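Local structure of probable aminotransferase (5YKR) at residues L26-S30 with D71-Y77; D79-S85 with F427-T433; C412-Y416 with D451-L456. The protein is a probable aminotransferase of class III, a pyridoxal-phosphate-dependent enzyme of the aminotransferase superfamily that assembles from two copies of the same chain. All blocks are in the same frame, centred on the assembly; numbering follows the deposited sequence.

Overall arrangement
Contacts 1 and 3 lie on the same side of the chain's centre, contact 2 nearer the middle. Contact 1 fastens the start of helix 28-37 to the turn between strands 68-71 and 76-79. The chain then runs through strand 76-79 into the loop of contact 2, whose centre is about 19 Å from that of contact 1 and about 10 Å from the centre of the chain. Contact 3 is peripheral, its centre about 17 Å from that of contact 2, yet the two touch: His414 NE2 lies 2.8 Å from His428 O, a weak hydrogen bond. Contacts 1 and 2 both reach the second subunit; contact 3 does not. Lys286, which carries the pyridoxal phosphate, belongs to none of them.

Contact 1: residues L26-S30 with D71-Y77; sequences LHPRS and DIDGQQY
The carboxylate of Asp73 faces the first turn of helix 28-37 and takes two backbone N-H groups there. Its OD1 accepts from Arg29 N at 2.8 Å through the syn lone pair, with an N-H...O angle of 161°; OD2 receives Ser30 N at 3.1 Å, also on the syn side but tilted 22° from the carboxylate plane. With CG beside its own backbone N (chi1 -73°), Asp73 turns both oxygens to the helix start, where the helix dipole would favour its negative charge. A water bridges OD2 to Ser30 OG, which is also hydrogen-bonded to Leu60 N. Arg29 runs antiparallel alongside Asp73, and the bend at chi3 lays one face of its guanidinium over Ile72 O. The His27 ring, held at ND1 by Phe23 O, presents its other edge to Tyr77: NE2 is 3.0 Å from Tyr77 OH. That hydroxyl donates to Asp71 OD2 at 2.7 Å, from above the carboxylate plane, while Asp71 OD1 takes Gln75 N; these bonds hold the turn and the tyrosine in place. The Asp73 bonds join the junction of helices 9-26 and 28-37 to the type I turn linking strands 68-71 and 76-79, with Glu115 of the second subunit packed against Arg29 and Ile72.

Contact 2: residues D79-S85 with F427-T433; sequences DFALGDS and FHNMALT
Phe80 and Leu432 share the one direct hydrogen bond of this contact: Leu432 N donates to Phe80 O at 3.1 Å, in the carbonyl plane and on a lone pair. A water gives a second hydrogen to Phe80 O and also donates to Met430 O; another joins Asp79 O to Leu432 O. The Phe80 side chain can be traced outward along residues 431-433. Its CB meets Ala431 CB at 3.9 Å, CG stays near that same methyl, CD1 comes to 3.4 Å from Leu432 O, and CE1 has Thr433 CG2 at the ring edge, 4.3 Å away. Leu432 points the other way, its CD2 against Ser85 OG and its CG near Leu82 CD1. The end of Met430, bent at chi2 (94°), brings CE to 3.7 Å from Ser85 OG, a hydroxyl hydrogen-bonded to Arg385 NH1. Farther along, Asp84 brings CG to the edge of the Phe427 ring, the planes 74° apart, and sets its carboxylate nearly coplanar with His428, whose ND1 is 3.5 Å from Asp84 OD1; that oxygen is hydrogen-bonded to Thr425 OG1. Asp79 OD1 accepts from Ala81 N, an Asx turn, and from Leu82 N, which makes it an Asx motif. The arrangement joins the loop leaving strand 76-79 to the edge strand 430-432 of a three-stranded antiparallel sheet, within the buried core of a class-III aminotransferase.

Contact 3: residues C412-Y416 with D451-L456; sequences CLHLY and DCLGEL
Cys452 lies over one face of the Tyr416 ring, and the carboxylate oxygen OE2 of Glu455 stands at its edge. The Cys452 CB sits over the face, 3.7 Å from the centroid of the Tyr416 ring, a CH-pi contact displaced toward the rim, while SG approaches obliquely at 4.1 Å from the same centroid in a sulfur-aromatic contact. Arg420 makes a cation-pi interaction with this ring. The motif is a pair of packed helices, 407-418 and 439-456, whose segments run 127° apart in direction with axes 10.3 Å from one another at closest approach. Tyr416 has its CG anti to the backbone N (chi1 -171°), which sends the ring across to the second helix, and Cys452 extends SG toward the first in the same manner. SG is wedged between the ring and Leu413, whose CD2 is 3.4 Å away from it. The same Leu413 methyl also touches Leu453 CD2 at 3.9 Å and comes near Leu456 CD1, making one branch the meeting point of three residues. Cys412 and Leu456 edge toward each other more loosely, and both touch Leu15 of helix 9-26. At the opposite end the packing turns polar. A water donates to both Tyr416 OH and Asp451 OD2, and Glu455 OE1 forms a salt bridge with Arg18. The other oxygen of Glu455, OE2, accepts the proton of Tyr416 OH at 2.8 Å, met on its anti side and 34° out of the carboxylate plane.

Contact 1: residues L26-S30 with D71-Y77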
loop_
_atom_site.group_PDB
_atom_site.type_symbol
_atom_site.label_atom_id
_atom_site.label_comp_id
_atom_site.label_asym_id
_atom_site.label_seq_id
_atom_site.Cartn_x
_atom_site.Cartn_y
_atom_site.Cartn_z
ATOM N N LEU A 26 25.766 12.742 21.296
ATOM C CA LEU A 26 26.120 12.923 19.883
ATOM C C LEU A 26 24.981 13.419 19.025
ATOM O O LEU A 26 25.245 13.997 17.969
ATOM C CB LEU A 26 26.586 11.573 19.296
ATOM C CG LEU A 26 27.981 11.089 19.703
ATOM C CD1 LEU A 26 28.192 9.667 19.206
ATOM C CD2 LEU A 26 29.082 11.993 19.154
ATOM N N HIS A 27 23.727 13.175 19.434
ATOM C CA HIS A 27 22.584 13.491 18.547
ATOM C C HIS A 27 21.537 14.413 19.194
ATOM O O HIS A 27 20.341 14.114 19.155
ATOM C CB HIS A 27 21.958 12.188 18.032
ATOM C CG HIS A 27 22.956 11.166 17.569
ATOM N ND1 HIS A 27 23.464 10.175 18.401
ATOM C CD2 HIS A 27 23.570 10.999 16.364
ATOM C CE1 HIS A 27 24.315 9.436 17.710
ATOM N NE2 HIS A 27 24.411 9.916 16.480
ATOM N N PRO A 28 21.955 15.583 19.709
ATOM C CA PRO A 28 20.974 16.385 20.457
ATOM C C PRO A 28 19.829 16.968 19.619
ATOM O O PRO A 28 18.717 17.082 20.100
ATOM C CB PRO A 28 21.839 17.490 21.103
ATOM C CG PRO A 28 23.031 17.615 20.191
ATOM C CD PRO A 28 23.291 16.180 19.758
ATOM N N ARG A 29 20.103 17.342 18.387
ATOM C CA ARG A 29 19.061 17.886 17.546
ATOM C C ARG A 29 18.033 16.808 17.158
ATOM O O ARG A 29 16.851 17.104 17.129
ATOM C CB ARG A 29 19.636 18.571 16.313
ATOM C CG ARG A 29 20.485 19.773 16.637
ATOM C CD ARG A 29 21.160 20.338 15.414
ATOM N NE ARG A 29 20.210 20.877 14.460
ATOM C CZ ARG A 29 20.559 21.521 13.348
ATOM N NH1 ARG A 29 21.849 21.743 13.043
ATOM N NH2 ARG A 29 19.609 21.988 12.548
ATOM N N SER A 30 18.450 15.573 16.914
ATOM C CA SER A 30 17.459 14.498 16.703
ATOM C C SER A 30 16.624 14.271 17.951
ATOM O O SER A 30 15.417 14.064 17.837
ATOM C CB SER A 30 18.128 13.200 16.202
ATOM O OG SER A 30 18.426 13.341 14.834
ATOM N N ASP A 71 22.968 13.051 9.142
ATOM C CA ASP A 71 21.838 13.417 9.998
ATOM C C ASP A 71 21.794 14.934 10.288
ATOM O O ASP A 71 22.667 15.686 9.878
ATOM C CB ASP A 71 21.783 12.531 11.248
ATOM C CG ASP A 71 22.845 12.839 12.291
ATOM O OD1 ASP A 71 23.455 13.923 12.222
ATOM O OD2 ASP A 71 22.999 11.996 13.217
ATOM N N ILE A 72 20.782 15.371 11.015
ATOM C CA ILE A 72 20.622 16.786 11.278
ATOM C C ILE A 72 21.580 17.337 12.311
ATOM O O ILE A 72 21.669 18.549 12.455
ATOM C CB ILE A 72 19.162 17.152 11.624
ATOM C CG1 ILE A 72 18.674 16.478 12.906
ATOM C CG2 ILE A 72 18.219 16.862 10.422
ATOM C CD1 ILE A 72 17.357 17.073 13.399
ATOM N N ASP A 73 22.297 16.448 13.023
ATOM C CA ASP A 73 23.409 16.832 13.889
ATOM C C ASP A 73 24.748 16.902 13.132
ATOM O O ASP A 73 25.784 17.154 13.747
ATOM C CB ASP A 73 23.498 15.903 15.095
ATOM C CG ASP A 73 22.386 16.160 16.097
ATOM O OD1 ASP A 73 22.467 17.187 16.843
ATOM O OD2 ASP A 73 21.445 15.331 16.154
ATOM N N GLY A 74 24.744 16.649 11.817
ATOM C CA GLY A 74 25.973 16.638 11.052
ATOM C C GLY A 74 26.802 15.390 11.130
ATOM O O GLY A 74 27.884 15.337 10.549
ATOM N N GLN A 75 26.302 14.359 11.815
ATOM C CA GLN A 75 26.980 13.085 11.844
ATOM C C GLN A 75 26.823 12.403 10.513
ATOM O O GLN A 75 25.720 12.462 9.895
ATOM C CB GLN A 75 26.409 12.178 12.926
ATOM C CG GLN A 75 26.611 12.696 14.333
ATOM C CD GLN A 75 28.020 12.511 14.787
ATOM O OE1 GLN A 75 28.753 13.470 14.863
ATOM N NE2 GLN A 75 28.430 11.249 15.004
ATOM N N GLN A 76 27.866 11.726 10.083
ATOM C CA GLN A 76 27.898 11.012 8.802
ATOM C C GLN A 76 27.977 9.539 9.052
ATOM O O GLN A 76 28.678 9.099 9.953
ATOM C CB GLN A 76 29.066 11.485 7.928
ATOM C CG GLN A 76 28.879 12.925 7.485
ATOM C CD GLN A 76 29.845 13.358 6.392
ATOM O OE1 GLN A 76 30.139 12.634 5.424
ATOM N NE2 GLN A 76 30.367 14.557 6.567
ATOM N N TYR A 77 27.308 8.752 8.207
ATOM C CA TYR A 77 27.228 7.321 8.332
ATOM C C TYR A 77 27.463 6.652 6.988
ATOM O O TYR A 77 27.108 7.226 5.943
ATOM C CB TYR A 77 25.824 6.887 8.823
ATOM C CG TYR A 77 25.349 7.600 10.065
ATOM C CD1 TYR A 77 24.786 8.853 9.982
ATOM C CD2 TYR A 77 25.514 7.042 11.331
ATOM C CE1 TYR A 77 24.414 9.562 11.124
ATOM C CE2 TYR A 77 25.082 7.696 12.467
ATOM C CZ TYR A 77 24.537 8.968 12.370
ATOM O OH TYR A 77 24.153 9.598 13.540
HETATM O O HOH W 1 26.725 8.757 15.448
HETATM O O HOH W 2 21.073 13.214 14.748
#

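Contact 2: residues D79-S85 with F427-T433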
loop_
_atom_site.group_PDB
_atom_site.type_symbol
_atom_site.label_atom_id
_atom_site.label_comp_id
_atom_site.label_asym_id
_atom_site.label_seq_id
_atom_site.Cartn_x
_atom_site.Cartn_y
_atom_site.Cartn_z
ATOM N N ASP A 79 25.795 3.471 5.265
ATOM C CA ASP A 79 24.482 2.853 5.412
ATOM C C ASP A 79 24.465 1.469 4.824
ATOM O O ASP A 79 24.487 1.290 3.579
ATOM C CB ASP A 79 23.432 3.764 4.777
ATOM C CG ASP A 79 22.019 3.364 5.122
ATOM O OD1 ASP A 79 21.822 2.324 5.796
ATOM O OD2 ASP A 79 21.072 4.067 4.670
ATOM N N PHE A 80 24.406 0.456 5.719
ATOM C CA PHE A 80 24.140 -0.931 5.365
ATOM C C PHE A 80 22.679 -1.377 5.626
ATOM O O PHE A 80 22.316 -2.538 5.410
ATOM C CB PHE A 80 25.116 -1.883 6.124
ATOM C CG PHE A 80 26.548 -1.820 5.665
ATOM C CD1 PHE A 80 26.935 -2.465 4.523
ATOM C CD2 PHE A 80 27.479 -1.049 6.324
ATOM C CE1 PHE A 80 28.235 -2.422 4.077
ATOM C CE2 PHE A 80 28.798 -0.998 5.874
ATOM C CZ PHE A 80 29.162 -1.694 4.783
ATOM N N ALA A 81 21.886 -0.430 6.133
ATOM C CA ALA A 81 20.445 -0.637 6.376
ATOM C C ALA A 81 19.597 -0.377 5.135
ATOM O O ALA A 81 18.659 -1.128 4.823
ATOM C CB ALA A 81 20.001 0.299 7.490
ATOM N N LEU A 82 19.957 0.709 4.435
ATOM C CA LEU A 82 19.389 1.039 3.107
ATOM C C LEU A 82 17.855 0.999 3.142
ATOM O O LEU A 82 17.197 0.308 2.333
ATOM C CB LEU A 82 19.984 0.148 2.033
ATOM C CG LEU A 82 21.490 0.333 1.833
ATOM C CD1 LEU A 82 22.034 -0.693 0.836
ATOM C CD2 LEU A 82 21.807 1.760 1.365
ATOM N N GLY A 83 17.285 1.722 4.107
ATOM C CA GLY A 83 15.817 1.821 4.168
ATOM C C GLY A 83 15.153 0.498 4.500
ATOM O O GLY A 83 14.039 0.224 4.098
ATOM N N ASP A 84 15.828 -0.314 5.292
ATOM C CA ASP A 84 15.408 -1.707 5.539
ATOM C C ASP A 84 15.149 -2.432 4.239
ATOM O O ASP A 84 14.105 -3.065 4.058
ATOM C CB ASP A 84 14.216 -1.772 6.503
ATOM C CG ASP A 84 13.953 -3.149 6.991
ATOM O OD1 ASP A 84 14.970 -3.844 7.371
ATOM O OD2 ASP A 84 12.770 -3.528 7.075
ATOM N N SER A 85 16.101 -2.258 3.305
ATOM C CA SER A 85 16.059 -2.842 1.965
ATOM C C SER A 85 15.203 -2.053 0.937
ATOM O O SER A 85 15.306 -2.320 -0.247
ATOM C CB SER A 85 15.740 -4.349 1.996
ATOM O OG SER A 85 16.584 -4.958 2.944
ATOM N N PHE A 427 15.996 -4.177 12.559
ATOM C CA PHE A 427 15.099 -5.359 12.636
ATOM C C PHE A 427 15.776 -6.665 12.371
ATOM O O PHE A 427 15.149 -7.704 12.421
ATOM C CB PHE A 427 13.916 -5.207 11.663
ATOM C CG PHE A 427 13.321 -3.840 11.666
ATOM C CD1 PHE A 427 12.792 -3.302 12.803
ATOM C CD2 PHE A 427 13.316 -3.067 10.516
ATOM C CE1 PHE A 427 12.280 -1.988 12.805
ATOM C CE2 PHE A 427 12.803 -1.816 10.503
ATOM C CZ PHE A 427 12.317 -1.240 11.650
ATOM N N HIS A 428 17.073 -6.611 12.033
ATOM C CA HIS A 428 17.804 -7.819 11.619
ATOM C C HIS A 428 19.229 -7.692 12.163
ATOM O O HIS A 428 19.633 -6.618 12.553
ATOM C CB HIS A 428 17.827 -7.953 10.059
ATOM C CG HIS A 428 16.468 -7.999 9.411
ATOM N ND1 HIS A 428 15.819 -6.933 8.808
ATOM C CD2 HIS A 428 15.606 -9.030 9.363
ATOM C CE1 HIS A 428 14.614 -7.342 8.406
ATOM N NE2 HIS A 428 14.480 -8.618 8.695
ATOM N N ASN A 429 20.038 -8.732 12.037
ATOM C CA ASN A 429 21.486 -8.645 12.247
ATOM C C ASN A 429 22.172 -8.732 10.891
ATOM O O ASN A 429 23.114 -9.532 10.675
ATOM C CB ASN A 429 21.959 -9.764 13.181
ATOM C CG ASN A 429 21.347 -9.635 14.549
ATOM O OD1 ASN A 429 21.626 -8.639 15.254
ATOM N ND2 ASN A 429 20.477 -10.618 14.942
ATOM N N MET A 430 21.667 -7.925 9.944
ATOM C CA MET A 430 22.070 -8.032 8.544
ATOM C C MET A 430 22.790 -6.751 8.102
ATOM O O MET A 430 22.643 -5.704 8.682
ATOM C CB MET A 430 20.865 -8.317 7.582
ATOM C CG MET A 430 19.987 -7.118 7.224
ATOM S SD MET A 430 20.524 -6.341 5.691
ATOM C CE MET A 430 19.281 -5.064 5.512
ATOM N N ALA A 431 23.568 -6.898 7.027
ATOM C CA ALA A 431 24.145 -5.777 6.283
ATOM C C ALA A 431 23.912 -6.074 4.810
ATOM O O ALA A 431 24.024 -7.228 4.348
ATOM C CB ALA A 431 25.650 -5.680 6.534
ATOM N N LEU A 432 23.550 -5.017 4.088
ATOM C CA LEU A 432 23.250 -5.096 2.685
ATOM C C LEU A 432 24.207 -4.159 1.932
ATOM O O LEU A 432 24.352 -2.985 2.312
ATOM C CB LEU A 432 21.768 -4.632 2.516
ATOM C CG LEU A 432 21.146 -4.766 1.129
ATOM C CD1 LEU A 432 21.158 -6.186 0.534
ATOM C CD2 LEU A 432 19.748 -4.240 1.240
ATOM N N THR A 433 24.803 -4.665 0.866
ATOM C CA THR A 433 25.670 -3.848 0.013
ATOM C C THR A 433 24.902 -3.349 -1.208
ATOM O O THR A 433 23.921 -3.955 -1.624
ATOM C CB THR A 433 26.902 -4.645 -0.452
ATOM O OG1 THR A 433 26.470 -5.759 -1.217
ATOM C CG2 THR A 433 27.699 -5.128 0.724
HETATM O O HOH W 3 25.652 -0.470 1.760
HETATM O O HOH W 4 21.470 -3.477 7.786
#

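Contact 3: residues C412-Y416 with D451-L456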
loop_
_atom_site.group_PDB
_atom_site.type_symbol
_atom_site.label_atom_id
_atom_site.label_comp_id
_atom_site.label_asym_id
_atom_site.label_seq_id
_atom_site.Cartn_x
_atom_site.Cartn_y
_atom_site.Cartn_z
ATOM N N CYS A 412 22.550 -3.462 21.515
ATOM C CA CYS A 412 23.887 -3.021 21.843
ATOM C C CYS A 412 24.837 -2.989 20.651
ATOM O O CYS A 412 25.526 -2.000 20.453
ATOM C CB CYS A 412 24.444 -3.881 22.952
ATOM S SG CYS A 412 26.015 -3.308 23.644
ATOM N N LEU A 413 24.864 -4.051 19.855
ATOM C CA LEU A 413 25.727 -4.088 18.681
ATOM C C LEU A 413 25.321 -3.007 17.700
ATOM O O LEU A 413 26.162 -2.311 17.152
ATOM C CB LEU A 413 25.654 -5.471 18.011
ATOM C CG LEU A 413 26.215 -6.701 18.757
ATOM C CD1 LEU A 413 26.092 -7.952 17.915
ATOM C CD2 LEU A 413 27.597 -6.455 19.201
ATOM N N HIS A 414 24.010 -2.883 17.464
ATOM C CA HIS A 414 23.539 -1.892 16.520
ATOM C C HIS A 414 23.866 -0.474 16.964
ATOM O O HIS A 414 24.284 0.354 16.141
ATOM C CB HIS A 414 22.041 -1.989 16.303
ATOM C CG HIS A 414 21.584 -3.142 15.461
ATOM N ND1 HIS A 414 21.585 -4.460 15.859
ATOM C CD2 HIS A 414 21.036 -3.148 14.222
ATOM C CE1 HIS A 414 21.106 -5.222 14.880
ATOM N NE2 HIS A 414 20.750 -4.449 13.889
ATOM N N LEU A 415 23.708 -0.190 18.256
ATOM C CA LEU A 415 23.969 1.166 18.738
ATOM C C LEU A 415 25.457 1.497 18.763
ATOM O O LEU A 415 25.837 2.632 18.456
ATOM C CB LEU A 415 23.379 1.347 20.146
ATOM C CG LEU A 415 23.433 2.761 20.728
ATOM C CD1 LEU A 415 22.764 3.774 19.807
ATOM C CD2 LEU A 415 22.794 2.785 22.098
ATOM N N TYR A 416 26.291 0.531 19.141
ATOM C CA TYR A 416 27.752 0.739 19.128
ATOM C C TYR A 416 28.194 1.151 17.727
ATOM O O TYR A 416 28.960 2.120 17.561
ATOM C CB TYR A 416 28.442 -0.536 19.573
ATOM C CG TYR A 416 29.921 -0.393 19.801
ATOM C CD1 TYR A 416 30.801 -0.439 18.749
ATOM C CD2 TYR A 416 30.431 -0.184 21.090
ATOM C CE1 TYR A 416 32.170 -0.345 18.945
ATOM C CE2 TYR A 416 31.788 -0.063 21.295
ATOM C CZ TYR A 416 32.650 -0.129 20.193
ATOM O OH TYR A 416 34.000 -0.010 20.374
ATOM N N ASP A 451 35.579 -4.574 17.518
ATOM C CA ASP A 451 35.781 -3.771 18.706
ATOM C C ASP A 451 34.663 -3.984 19.735
ATOM O O ASP A 451 34.936 -4.119 20.930
ATOM C CB ASP A 451 35.900 -2.283 18.406
ATOM C CG ASP A 451 37.175 -1.901 17.676
ATOM O OD1 ASP A 451 38.109 -2.738 17.530
ATOM O OD2 ASP A 451 37.221 -0.733 17.234
ATOM N N CYS A 452 33.420 -3.949 19.265
ATOM C CA CYS A 452 32.278 -4.087 20.163
ATOM C C CYS A 452 32.306 -5.441 20.883
ATOM O O CYS A 452 32.168 -5.509 22.116
ATOM C CB CYS A 452 30.970 -3.933 19.384
ATOM S SG CYS A 452 29.508 -3.958 20.415
ATOM N N LEU A 453 32.464 -6.501 20.106
ATOM C CA LEU A 453 32.488 -7.841 20.663
ATOM C C LEU A 453 33.678 -8.041 21.583
ATOM O O LEU A 453 33.528 -8.699 22.630
ATOM C CB LEU A 453 32.442 -8.908 19.586
ATOM C CG LEU A 453 31.146 -8.957 18.795
ATOM C CD1 LEU A 453 31.273 -9.831 17.559
ATOM C CD2 LEU A 453 30.037 -9.464 19.675
ATOM N N GLY A 454 34.819 -7.441 21.256
ATOM C CA GLY A 454 35.968 -7.548 22.123
ATOM C C GLY A 454 35.739 -6.860 23.464
ATOM O O GLY A 454 36.139 -7.392 24.512
ATOM N N GLU A 455 35.059 -5.699 23.446
ATOM C CA GLU A 455 34.744 -4.993 24.693
ATOM C C GLU A 455 33.834 -5.835 25.567
ATOM O O GLU A 455 34.002 -5.879 26.777
ATOM C CB GLU A 455 34.126 -3.611 24.464
ATOM C CG GLU A 455 35.104 -2.527 24.072
ATOM C CD GLU A 455 34.486 -1.134 24.120
ATOM O OE1 GLU A 455 33.812 -0.814 25.137
ATOM O OE2 GLU A 455 34.648 -0.361 23.122
ATOM N N LEU A 456 32.883 -6.514 24.955
ATOM C CA LEU A 456 31.968 -7.410 25.638
ATOM C C LEU A 456 32.636 -8.628 26.270
ATOM O O LEU A 456 32.202 -9.054 27.323
ATOM C CB LEU A 456 30.781 -7.795 24.723
ATOM C CG LEU A 456 29.860 -6.598 24.311
ATOM C CD1 LEU A 456 28.850 -7.021 23.260
ATOM C CD2 LEU A 456 29.203 -5.884 25.480
HETATM O O HOH W 5 35.485 1.068 18.071
#